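PDB 6QE2: monoacylglycerol lipase from Palaeococcus ferrophilus, which probably hydrolyses the ester bond of monoacylglycerols, releasing a free fatty acid and glycerol. Local coordinates for residues Leu91-Pro101 / Asn180-Ile191; Val108-Lys119 / Leu196-Pro207. All coordinates share one frame; numbering follows the deposited sequence.

How the contacts relate
Contacts 1 and 2 join the same two regions of one α/β-hydrolase domain: contact 1 pairs the helices that precede the two neighbouring strands of contact 2. Helix 88-99 leads into strand 106-110, and helix 171-186 into strand 195-200. Contact 2 pairs these strands in the central sheet, and the loops after them. The four segments therefore alternate along the chain, and the contacts' centres lie about 15 Å apart. They also touch: H185 NE2 is 2.7 Å from L114 O, a probable hydrogen bond, and L91 CD1 packs on A113 O. Contact 2 holds D203 of the probable catalytic triad, whereas contact 1 lies on the flank and comes near the triad only through L91.

Contact 1. Residues Leu91-Pro101 / Asn180-Ile191; sequences LTVIRYAETRP and NMERAHKEAERI
A salt-bridge network of R95, E98, E187 and R190 ties helix 88-99 to the turn that follows helix 171-186, on one flank of the α/β-hydrolase fold; N180, R183 and A184 make the contact on that second helix itself. The axes of helical segments 91-99 and 180-186 come within 9.6 Å and cross at 46°. R95 bends at chi2 (-72°) and chi3 (-61°), which folds its guanidinium back towards the second helix with its edge turned to three acceptors. R95 NE gives a nearly straight bond to N180 OD1 (2.9 Å), landing on a lone pair in the amide plane, while N180 ND2 is held by S176 and E64. R95 NH1 is shared between E187 OE1 (3.0 Å) and E98 OE1 (2.9 Å), and meets the E187 carboxylate from above its plane. R190 NH1 approaches E187 OE1 from the opposite face at 2.9 Å. R183 CB lies 3.7 Å above the plane of the R95 guanidinium, over its centre; the charged end of R183 turns away to pair with D179. One water joins R95 NH2, N180 OD1 and R183 NH1, and another runs from R95 NH2 to E187 OE2. Beneath this polar layer A184 is a knob in the hole formed by L91, I94, R95 and E98, its CB 3.7 Å from L91 CD1. I191 CD1 reaches A97 CB at 3.8 Å. The guanidinium of R95 is thus covered on one face and held along its edge, which restricts its rotation, and the two arginines gripping E187 OE1 would be expected to favour an ionised carboxylate at E187.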
loop_
_atom_site.group_PDB
_atom_site.type_symbol
_atom_site.label_atom_id
_atom_site.label_comp_id
_atom_site.label_asym_id
_atom_site.label_seq_id
_atom_site.Cartn_x
_atom_site.Cartn_y
_atom_site.Cartn_z
ATOM N N LEU A 91 1.816 -1.962 3.612
ATOM C CA LEU A 91 2.168 -1.960 5.024
ATOM C C LEU A 91 1.059 -1.344 5.862
ATOM O O LEU A 91 0.703 -1.869 6.924
ATOM C CB LEU A 91 3.481 -1.202 5.226
ATOM C CG LEU A 91 3.874 -0.906 6.674
ATOM C CD1 LEU A 91 4.067 -2.182 7.469
ATOM C CD2 LEU A 91 5.133 -0.051 6.711
ATOM N N THR A 92 0.489 -0.239 5.379
ATOM C CA THR A 92 -0.553 0.470 6.119
ATOM C C THR A 92 -1.791 -0.398 6.319
ATOM O O THR A 92 -2.356 -0.443 7.419
ATOM C CB THR A 92 -0.899 1.763 5.381
ATOM O OG1 THR A 92 0.272 2.596 5.306
ATOM C CG2 THR A 92 -2.005 2.523 6.101
ATOM N N VAL A 93 -2.238 -1.099 5.273
ATOM C CA VAL A 93 -3.457 -1.888 5.433
ATOM C C VAL A 93 -3.202 -3.113 6.308
ATOM O O VAL A 93 -4.094 -3.556 7.041
ATOM C CB VAL A 93 -4.054 -2.261 4.059
ATOM C CG1 VAL A 93 -4.469 -1.003 3.326
ATOM C CG2 VAL A 93 -3.069 -3.067 3.214
ATOM N N ILE A 94 -1.986 -3.658 6.286
ATOM C CA ILE A 94 -1.647 -4.724 7.220
ATOM C C ILE A 94 -1.673 -4.200 8.654
ATOM O O ILE A 94 -2.223 -4.839 9.558
ATOM C CB ILE A 94 -0.282 -5.333 6.853
ATOM C CG1 ILE A 94 -0.412 -6.115 5.543
ATOM C CG2 ILE A 94 0.229 -6.227 7.978
ATOM C CD1 ILE A 94 0.907 -6.469 4.899
ATOM N N ARG A 95 -1.084 -3.023 8.888
ATOM C CA ARG A 95 -1.119 -2.446 10.228
ATOM C C ARG A 95 -2.542 -2.119 10.656
ATOM O O ARG A 95 -2.881 -2.252 11.837
ATOM C CB ARG A 95 -0.240 -1.200 10.294
ATOM C CG ARG A 95 1.252 -1.497 10.173
ATOM C CD ARG A 95 1.821 -2.173 11.434
ATOM N NE ARG A 95 1.671 -1.321 12.614
ATOM C CZ ARG A 95 1.175 -1.728 13.779
ATOM N NH1 ARG A 95 0.796 -2.991 13.940
ATOM N NH2 ARG A 95 1.071 -0.874 14.793
ATOM N N TYR A 96 -3.392 -1.713 9.711
ATOM C CA TYR A 96 -4.789 -1.477 10.049
ATOM C C TYR A 96 -5.479 -2.778 10.442
ATOM O O TYR A 96 -6.228 -2.817 11.426
ATOM C CB TYR A 96 -5.514 -0.814 8.882
ATOM C CG TYR A 96 -6.804 -0.167 9.335
ATOM C CD1 TYR A 96 -6.819 1.148 9.782
ATOM C CD2 TYR A 96 -7.995 -0.884 9.366
ATOM C CE1 TYR A 96 -7.984 1.745 10.226
ATOM C CE2 TYR A 96 -9.173 -0.287 9.802
ATOM C CZ TYR A 96 -9.156 1.023 10.234
ATOM O OH TYR A 96 -10.316 1.623 10.678
ATOM N N ALA A 97 -5.228 -3.856 9.691
ATOM C CA ALA A 97 -5.803 -5.152 10.028
ATOM C C ALA A 97 -5.322 -5.658 11.378
ATOM O O ALA A 97 -6.017 -6.454 12.018
ATOM C CB ALA A 97 -5.478 -6.171 8.932
ATOM N N GLU A 98 -4.159 -5.187 11.833
ATOM C CA GLU A 98 -3.625 -5.585 13.128
ATOM C C GLU A 98 -4.186 -4.739 14.264
ATOM O O GLU A 98 -4.456 -5.259 15.351
ATOM C CB GLU A 98 -2.102 -5.490 13.098
ATOM C CG GLU A 98 -1.490 -6.620 12.311
ATOM C CD GLU A 98 -0.020 -6.447 12.032
ATOM O OE1 GLU A 98 0.535 -5.367 12.313
ATOM O OE2 GLU A 98 0.583 -7.409 11.522
ATOM N N THR A 99 -4.373 -3.439 14.035
ATOM C CA THR A 99 -4.754 -2.522 15.103
ATOM C C THR A 99 -6.248 -2.220 15.161
ATOM O O THR A 99 -6.723 -1.756 16.203
ATOM C CB THR A 99 -3.983 -1.209 14.962
ATOM O OG1 THR A 99 -4.248 -0.645 13.676
ATOM C CG2 THR A 99 -2.476 -1.454 15.109
ATOM N N ARG A 100 -6.985 -2.444 14.074
ATOM C CA ARG A 100 -8.448 -2.393 14.058
ATOM C C ARG A 100 -8.976 -3.726 13.528
ATOM O O ARG A 100 -9.658 -3.768 12.496
ATOM C CB ARG A 100 -8.953 -1.237 13.197
ATOM C CG ARG A 100 -8.725 0.164 13.759
ATOM C CD ARG A 100 -7.285 0.671 13.554
ATOM N NE ARG A 100 -7.218 2.136 13.561
ATOM C CZ ARG A 100 -6.106 2.841 13.770
ATOM N NH1 ARG A 100 -4.949 2.222 13.991
ATOM N NH2 ARG A 100 -6.147 4.171 13.756
ATOM N N PRO A 101 -8.689 -4.836 14.219
ATOM C CA PRO A 101 -8.851 -6.159 13.588
ATOM C C PRO A 101 -10.276 -6.498 13.203
ATOM O O PRO A 101 -10.477 -7.274 12.259
ATOM C CB PRO A 101 -8.324 -7.133 14.654
ATOM C CG PRO A 101 -7.632 -6.299 15.669
ATOM C CD PRO A 101 -8.225 -4.942 15.614
ATOM N N ASN A 180 6.824 0.975 11.635
ATOM C CA ASN A 180 5.673 0.120 11.361
ATOM C C ASN A 180 6.063 -1.173 10.633
ATOM O O ASN A 180 5.352 -2.179 10.768
ATOM C CB ASN A 180 4.609 0.905 10.616
ATOM C CG ASN A 180 3.841 1.735 11.539
ATOM O OD1 ASN A 180 2.934 1.233 12.237
ATOM N ND2 ASN A 180 4.191 3.031 11.596
ATOM N N MET A 181 7.161 -1.186 9.872
ATOM C CA MET A 181 7.630 -2.446 9.291
ATOM C C MET A 181 7.901 -3.474 10.382
ATOM O O MET A 181 7.495 -4.638 10.280
ATOM C CB MET A 181 8.883 -2.182 8.461
ATOM C CG MET A 181 9.498 -3.410 7.907
ATOM S SD MET A 181 10.988 -3.000 6.965
ATOM C CE MET A 181 10.202 -2.035 5.656
ATOM N N GLU A 182 8.603 -3.058 11.446
ATOM C CA GLU A 182 8.852 -3.946 12.573
ATOM C C GLU A 182 7.556 -4.389 13.239
ATOM O O GLU A 182 7.368 -5.580 13.528
ATOM C CB GLU A 182 9.737 -3.231 13.590
ATOM C CG GLU A 182 11.168 -3.070 13.121
ATOM C CD GLU A 182 12.069 -2.584 14.244
ATOM O OE1 GLU A 182 13.220 -3.072 14.344
ATOM O OE2 GLU A 182 11.620 -1.721 15.031
ATOM N N ARG A 183 6.656 -3.434 13.509
ATOM C CA ARG A 183 5.441 -3.771 14.236
ATOM C C ARG A 183 4.552 -4.688 13.408
ATOM O O ARG A 183 3.803 -5.491 13.978
ATOM C CB ARG A 183 4.685 -2.514 14.625
ATOM C CG ARG A 183 5.471 -1.689 15.622
ATOM C CD ARG A 183 4.600 -0.491 15.954
ATOM N NE ARG A 183 5.261 0.392 16.901
ATOM C CZ ARG A 183 4.853 1.630 17.170
ATOM N NH1 ARG A 183 3.803 2.155 16.531
ATOM N NH2 ARG A 183 5.524 2.362 18.053
ATOM N N ALA A 184 4.657 -4.606 12.073
ATOM C CA ALA A 184 3.784 -5.431 11.230
ATOM C C ALA A 184 4.087 -6.896 11.458
ATOM O O ALA A 184 3.182 -7.736 11.487
ATOM C CB ALA A 184 3.949 -5.087 9.744
ATOM N N HIS A 185 5.364 -7.219 11.667
ATOM C CA HIS A 185 5.724 -8.598 11.950
ATOM C C HIS A 185 5.392 -8.975 13.388
ATOM O O HIS A 185 4.862 -10.064 13.637
ATOM C CB HIS A 185 7.203 -8.806 11.656
ATOM C CG HIS A 185 7.548 -8.687 10.205
ATOM N ND1 HIS A 185 7.280 -9.687 9.295
ATOM C CD2 HIS A 185 8.135 -7.689 9.505
ATOM C CE1 HIS A 185 7.692 -9.312 8.096
ATOM N NE2 HIS A 185 8.215 -8.103 8.198
ATOM N N LYS A 186 5.669 -8.081 14.341
ATOM C CA LYS A 186 5.471 -8.409 15.751
ATOM C C LYS A 186 4.005 -8.673 16.070
ATOM O O LYS A 186 3.692 -9.537 16.899
ATOM C CB LYS A 186 6.013 -7.288 16.637
ATOM C CG LYS A 186 7.525 -7.226 16.682
ATOM C CD LYS A 186 8.005 -6.097 17.577
ATOM C CE LYS A 186 9.521 -6.058 17.633
ATOM N NZ LYS A 186 10.019 -4.909 18.442
ATOM N N GLU A 187 3.092 -7.946 15.423
ATOM C CA GLU A 187 1.668 -8.028 15.717
ATOM C C GLU A 187 0.895 -8.856 14.693
ATOM O O GLU A 187 -0.334 -8.734 14.614
ATOM C CB GLU A 187 1.078 -6.621 15.822
ATOM C CG GLU A 187 1.784 -5.750 16.848
ATOM C CD GLU A 187 1.096 -4.418 17.081
ATOM O OE1 GLU A 187 0.001 -4.190 16.522
ATOM O OE2 GLU A 187 1.659 -3.589 17.829
ATOM N N ALA A 188 1.587 -9.711 13.933
ATOM C CA ALA A 188 0.945 -10.464 12.857
ATOM C C ALA A 188 -0.226 -11.298 13.368
ATOM O O ALA A 188 -1.239 -11.451 12.671
ATOM C CB ALA A 188 1.973 -11.358 12.165
ATOM N N GLU A 189 -0.114 -11.835 14.585
ATOM C CA GLU A 189 -1.166 -12.677 15.142
ATOM C C GLU A 189 -2.442 -11.912 15.476
ATOM O O GLU A 189 -3.464 -12.547 15.759
ATOM C CB GLU A 189 -0.652 -13.404 16.387
ATOM C CG GLU A 189 0.526 -14.315 16.099
ATOM C CD GLU A 189 0.738 -15.373 17.166
ATOM O OE1 GLU A 189 0.105 -15.282 18.238
ATOM O OE2 GLU A 189 1.536 -16.303 16.925
ATOM N N ARG A 190 -2.414 -10.580 15.466
ATOM C CA ARG A 190 -3.613 -9.803 15.757
ATOM C C ARG A 190 -4.604 -9.790 14.599
ATOM O O ARG A 190 -5.779 -9.472 14.812
ATOM C CB ARG A 190 -3.239 -8.361 16.114
ATOM C CG ARG A 190 -2.349 -8.242 17.334
ATOM C CD ARG A 190 -2.127 -6.786 17.735
ATOM N NE ARG A 190 -3.346 -6.131 18.198
ATOM C CZ ARG A 190 -3.475 -4.815 18.338
ATOM N NH1 ARG A 190 -2.459 -4.014 18.046
ATOM N NH2 ARG A 190 -4.619 -4.297 18.769
ATOM N N ILE A 191 -4.155 -10.128 13.389
ATOM C CA ILE A 191 -5.047 -10.099 12.244
ATOM C C ILE A 191 -6.061 -11.232 12.365
ATOM O O ILE A 191 -5.690 -12.396 12.584
ATOM C CB ILE A 191 -4.268 -10.207 10.930
ATOM C CG1 ILE A 191 -3.392 -8.942 10.754
ATOM C CG2 ILE A 191 -5.289 -10.366 9.762
ATOM C CD1 ILE A 191 -2.725 -8.814 9.436
HETATM O O HOH W 1 1.574 1.966 14.512
HETATM O O HOH W 2 0.377 -1.153 17.760
HETATM O O HOH W 3 -5.241 -1.363 18.644
#

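Contact 2. Residues Val108-Lys119 / Leu196-Pro207; sequences VASSPALAKSPK and LLLVGTADIITP. With LDA (lauryl dimethylamine-N-oxide), chain D.
T206 lies across S111 and A113, with OG1 3.4 Å from S111 O and its methyl CG2 3.6 Å from A113 CA. A chi1 of 52° puts OG1 between the backbone N and the carbonyl carbon, where it donates to D203 OD2. T206 CG2 also packs on CM2 of the detergent LDA at 3.4 Å; the detergent is hydrogen-bonded to S87 OG. L198 ties the strands: its N donates to A109 O, and its O receives S111 N at 2.8 Å, nearly straight. L198 CD1 packs on V108 CG1 at 3.5 Å. This is the parallel pairing of strands 106-110 and 195-200 in an α/β-hydrolase sheet, and the loop after strand 195-200 carries D203, whose OD2 bonds H233 ND1 and which with S87 and H233 fits a Ser-His-Asp triad. S111 OG, bonded to H233 O, is linked to D203 OD2 and G200 N by a water. Farther out, S117 OG donates to I204 O at 2.7 Å and accepts K119 N in an ST turn; with an alanine here, the I204 carbonyl would probably lose this donor and K119 N its acceptor. P207 packs against the same loop, its CG 3.4 Å from K116 O and 3.8 Å from P118 CD.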
loop_
_atom_site.group_PDB
_atom_site.type_symbol
_atom_site.label_atom_id
_atom_site.label_comp_id
_atom_site.label_asym_id
_atom_site.label_seq_id
_atom_site.Cartn_x
_atom_site.Cartn_y
_atom_site.Cartn_z
ATOM N N VAL A 108 -5.998 -6.935 1.238
ATOM C CA VAL A 108 -5.170 -7.309 0.098
ATOM C C VAL A 108 -3.984 -6.360 0.092
ATOM O O VAL A 108 -4.168 -5.135 0.066
ATOM C CB VAL A 108 -5.933 -7.214 -1.231
ATOM C CG1 VAL A 108 -5.031 -7.626 -2.388
ATOM C CG2 VAL A 108 -7.218 -8.042 -1.191
ATOM N N ALA A 109 -2.776 -6.910 0.128
ATOM C CA ALA A 109 -1.558 -6.109 0.148
ATOM C C ALA A 109 -0.712 -6.457 -1.068
ATOM O O ALA A 109 -0.284 -7.604 -1.225
ATOM C CB ALA A 109 -0.774 -6.331 1.441
ATOM N N SER A 110 -0.506 -5.474 -1.938
ATOM C CA SER A 110 0.381 -5.591 -3.086
ATOM C C SER A 110 1.760 -5.078 -2.692
ATOM O O SER A 110 1.891 -3.928 -2.265
ATOM C CB SER A 110 -0.182 -4.798 -4.265
ATOM O OG SER A 110 0.836 -4.391 -5.162
ATOM N N SER A 111 2.785 -5.922 -2.853
ATOM C CA SER A 111 4.169 -5.573 -2.531
ATOM C C SER A 111 4.299 -4.785 -1.229
ATOM O O SER A 111 4.892 -3.700 -1.232
ATOM C CB SER A 111 4.786 -4.759 -3.673
ATOM O OG SER A 111 4.714 -5.457 -4.910
ATOM N N PRO A 112 3.753 -5.264 -0.111
ATOM C CA PRO A 112 3.793 -4.464 1.118
ATOM C C PRO A 112 5.219 -4.291 1.620
ATOM O O PRO A 112 6.078 -5.164 1.452
ATOM C CB PRO A 112 2.946 -5.279 2.103
ATOM C CG PRO A 112 3.025 -6.685 1.590
ATOM C CD PRO A 112 3.088 -6.565 0.099
ATOM N N ALA A 113 5.470 -3.127 2.212
ATOM C CA ALA A 113 6.798 -2.776 2.722
ATOM C C ALA A 113 7.020 -3.507 4.041
ATOM O O ALA A 113 6.699 -3.006 5.118
ATOM C CB ALA A 113 6.918 -1.263 2.884
ATOM N N LEU A 114 7.586 -4.718 3.954
ATOM C CA LEU A 114 7.781 -5.577 5.115
ATOM C C LEU A 114 9.239 -5.964 5.336
ATOM O O LEU A 114 9.544 -6.667 6.308
ATOM C CB LEU A 114 6.929 -6.847 4.978
ATOM C CG LEU A 114 5.416 -6.609 4.984
ATOM C CD1 LEU A 114 4.678 -7.865 4.576
ATOM C CD2 LEU A 114 4.960 -6.147 6.361
ATOM N N ALA A 115 10.132 -5.553 4.446
ATOM C CA ALA A 115 11.558 -5.805 4.569
ATOM C C ALA A 115 12.289 -4.627 3.947
ATOM O O ALA A 115 11.824 -4.052 2.959
ATOM C CB ALA A 115 11.959 -7.115 3.885
ATOM N N LYS A 116 13.420 -4.267 4.546
ATOM C CA LYS A 116 14.233 -3.172 4.036
ATOM C C LYS A 116 14.788 -3.519 2.659
ATOM O O LYS A 116 15.180 -4.657 2.400
ATOM C CB LYS A 116 15.380 -2.894 5.013
ATOM C CG LYS A 116 16.283 -1.735 4.646
ATOM C CD LYS A 116 17.401 -1.580 5.667
ATOM C CE LYS A 116 18.496 -2.607 5.455
ATOM N NZ LYS A 116 19.028 -2.551 4.066
ATOM N N SER A 117 14.831 -2.528 1.775
ATOM C CA SER A 117 15.481 -2.732 0.491
ATOM C C SER A 117 16.989 -2.863 0.698
ATOM O O SER A 117 17.556 -2.157 1.531
ATOM C CB SER A 117 15.196 -1.557 -0.440
ATOM O OG SER A 117 15.973 -1.646 -1.621
ATOM N N PRO A 118 17.660 -3.754 -0.037
ATOM C CA PRO A 118 19.135 -3.796 0.029
ATOM C C PRO A 118 19.785 -2.502 -0.417
ATOM O O PRO A 118 20.957 -2.265 -0.098
ATOM C CB PRO A 118 19.498 -4.963 -0.900
ATOM C CG PRO A 118 18.298 -5.122 -1.799
ATOM C CD PRO A 118 17.126 -4.794 -0.931
ATOM N N LYS A 119 19.067 -1.674 -1.178
ATOM C CA LYS A 119 19.557 -0.367 -1.592
ATOM C C LYS A 119 19.534 0.644 -0.453
ATOM O O LYS A 119 20.170 1.699 -0.564
ATOM C CB LYS A 119 18.732 0.153 -2.770
ATOM C CG LYS A 119 18.859 -0.688 -4.025
ATOM C CD LYS A 119 20.312 -0.808 -4.458
ATOM C CE LYS A 119 20.450 -1.659 -5.710
ATOM N NZ LYS A 119 21.852 -1.690 -6.215
ATOM N N LEU A 196 -4.670 -11.522 1.664
ATOM C CA LEU A 196 -4.029 -11.870 0.398
ATOM C C LEU A 196 -2.798 -10.992 0.226
ATOM O O LEU A 196 -2.901 -9.761 0.270
ATOM C CB LEU A 196 -4.987 -11.687 -0.784
ATOM C CG LEU A 196 -4.388 -11.810 -2.188
ATOM C CD1 LEU A 196 -3.814 -13.216 -2.439
ATOM C CD2 LEU A 196 -5.429 -11.446 -3.249
ATOM N N LEU A 197 -1.635 -11.619 0.049
ATOM C CA LEU A 197 -0.391 -10.919 -0.235
ATOM C C LEU A 197 0.046 -11.237 -1.659
ATOM O O LEU A 197 0.024 -12.399 -2.073
ATOM C CB LEU A 197 0.701 -11.353 0.753
ATOM C CG LEU A 197 0.330 -11.252 2.233
ATOM C CD1 LEU A 197 1.438 -11.856 3.083
ATOM C CD2 LEU A 197 0.105 -9.799 2.634
ATOM N N LEU A 198 0.464 -10.209 -2.400
ATOM C CA LEU A 198 0.915 -10.367 -3.780
ATOM C C LEU A 198 2.300 -9.752 -3.922
ATOM O O LEU A 198 2.492 -8.579 -3.583
ATOM C CB LEU A 198 -0.050 -9.704 -4.771
ATOM C CG LEU A 198 -1.531 -10.052 -4.671
ATOM C CD1 LEU A 198 -2.288 -8.811 -4.255
ATOM C CD2 LEU A 198 -2.064 -10.571 -5.992
ATOM N N VAL A 199 3.265 -10.535 -4.418
ATOM C CA VAL A 199 4.641 -10.069 -4.541
ATOM C C VAL A 199 5.227 -10.466 -5.890
ATOM O O VAL A 199 4.850 -11.482 -6.480
ATOM C CB VAL A 199 5.536 -10.610 -3.401
ATOM C CG1 VAL A 199 5.058 -10.088 -2.058
ATOM C CG2 VAL A 199 5.545 -12.132 -3.411
ATOM N N GLY A 200 6.138 -9.633 -6.384
ATOM C CA GLY A 200 6.982 -9.983 -7.520
ATOM C C GLY A 200 8.319 -10.503 -7.026
ATOM O O GLY A 200 8.928 -9.918 -6.129
ATOM N N THR A 201 8.786 -11.608 -7.629
ATOM C CA THR A 201 9.971 -12.268 -7.090
ATOM C C THR A 201 11.249 -11.469 -7.305
ATOM O O THR A 201 12.224 -11.687 -6.580
ATOM C CB THR A 201 10.161 -13.661 -7.704
ATOM O OG1 THR A 201 10.399 -13.538 -9.111
ATOM C CG2 THR A 201 8.943 -14.536 -7.462
ATOM N N ALA A 202 11.268 -10.547 -8.266
ATOM C CA ALA A 202 12.457 -9.755 -8.549
ATOM C C ALA A 202 12.393 -8.372 -7.922
ATOM O O ALA A 202 13.217 -7.510 -8.250
ATOM C CB ALA A 202 12.662 -9.637 -10.060
ATOM N N ASP A 203 11.446 -8.155 -7.015
ATOM C CA ASP A 203 11.275 -6.871 -6.350
ATOM C C ASP A 203 12.412 -6.646 -5.354
ATOM O O ASP A 203 12.582 -7.429 -4.415
ATOM C CB ASP A 203 9.917 -6.872 -5.647
ATOM C CG ASP A 203 9.552 -5.543 -5.019
ATOM O OD1 ASP A 203 10.368 -4.598 -5.020
ATOM O OD2 ASP A 203 8.410 -5.454 -4.521
ATOM N N ILE A 204 13.207 -5.599 -5.568
ATOM C CA ILE A 204 14.214 -5.196 -4.589
ATOM C C ILE A 204 13.831 -3.929 -3.837
ATOM O O ILE A 204 14.552 -3.537 -2.906
ATOM C CB ILE A 204 15.616 -5.053 -5.221
ATOM C CG1 ILE A 204 15.610 -4.107 -6.415
ATOM C CG2 ILE A 204 16.143 -6.418 -5.644
ATOM C CD1 ILE A 204 16.954 -4.079 -7.124
ATOM N N ILE A 205 12.735 -3.269 -4.209
ATOM C CA ILE A 205 12.283 -2.119 -3.437
ATOM C C ILE A 205 11.658 -2.587 -2.127
ATOM O O ILE A 205 11.927 -2.027 -1.055
ATOM C CB ILE A 205 11.290 -1.285 -4.270
ATOM C CG1 ILE A 205 11.998 -0.669 -5.478
ATOM C CG2 ILE A 205 10.656 -0.203 -3.411
ATOM C CD1 ILE A 205 11.072 -0.038 -6.479
ATOM N N THR A 206 10.810 -3.615 -2.192
ATOM C CA THR A 206 10.274 -4.299 -1.016
ATOM C C THR A 206 10.553 -5.780 -1.229
ATOM O O THR A 206 9.774 -6.477 -1.891
ATOM C CB THR A 206 8.777 -4.030 -0.831
ATOM O OG1 THR A 206 8.085 -4.326 -2.048
ATOM C CG2 THR A 206 8.516 -2.573 -0.464
ATOM N N PRO A 207 11.676 -6.278 -0.736
ATOM C CA PRO A 207 12.015 -7.690 -0.949
ATOM C C PRO A 207 10.881 -8.609 -0.549
ATOM O O PRO A 207 10.383 -8.511 0.547
ATOM C CB PRO A 207 13.218 -7.894 -0.040
ATOM C CG PRO A 207 13.877 -6.565 -0.046
ATOM C CD PRO A 207 12.762 -5.560 -0.056
HETATM N N1 LDA D . 8.419 1.996 0.287
HETATM O O1 LDA D . 7.228 1.815 0.569
HETATM C CM1 LDA D . 8.505 2.905 -0.848
HETATM C CM2 LDA D . 9.037 0.715 -0.032
HETATM C C1 LDA D . 9.104 2.588 1.415
HETATM C C2 LDA D . 10.407 3.163 0.899
HETATM C C3 LDA D . 11.007 4.082 1.943
HETATM C C4 LDA D . 12.387 4.542 1.511
HETATM C C5 LDA D . 13.103 5.226 2.658
HETATM C C6 LDA D . 14.274 6.045 2.150
HETATM C C7 LDA D . 15.098 6.544 3.322
HETATM C C8 LDA D . 14.956 8.044 3.464
HETATM C C9 LDA D . 14.631 8.422 4.896
HETATM C C10 LDA D . 15.798 9.157 5.535
HETATM C C11 LDA D . 15.373 9.857 6.817
HETATM C C12 LDA D . 13.914 10.233 6.762
HETATM O O HOH W 4 6.558 -7.287 -4.547
HETATM O O HOH W 5 8.767 -6.742 1.939
HETATM O O HOH W 6 10.997 -1.700 1.788
#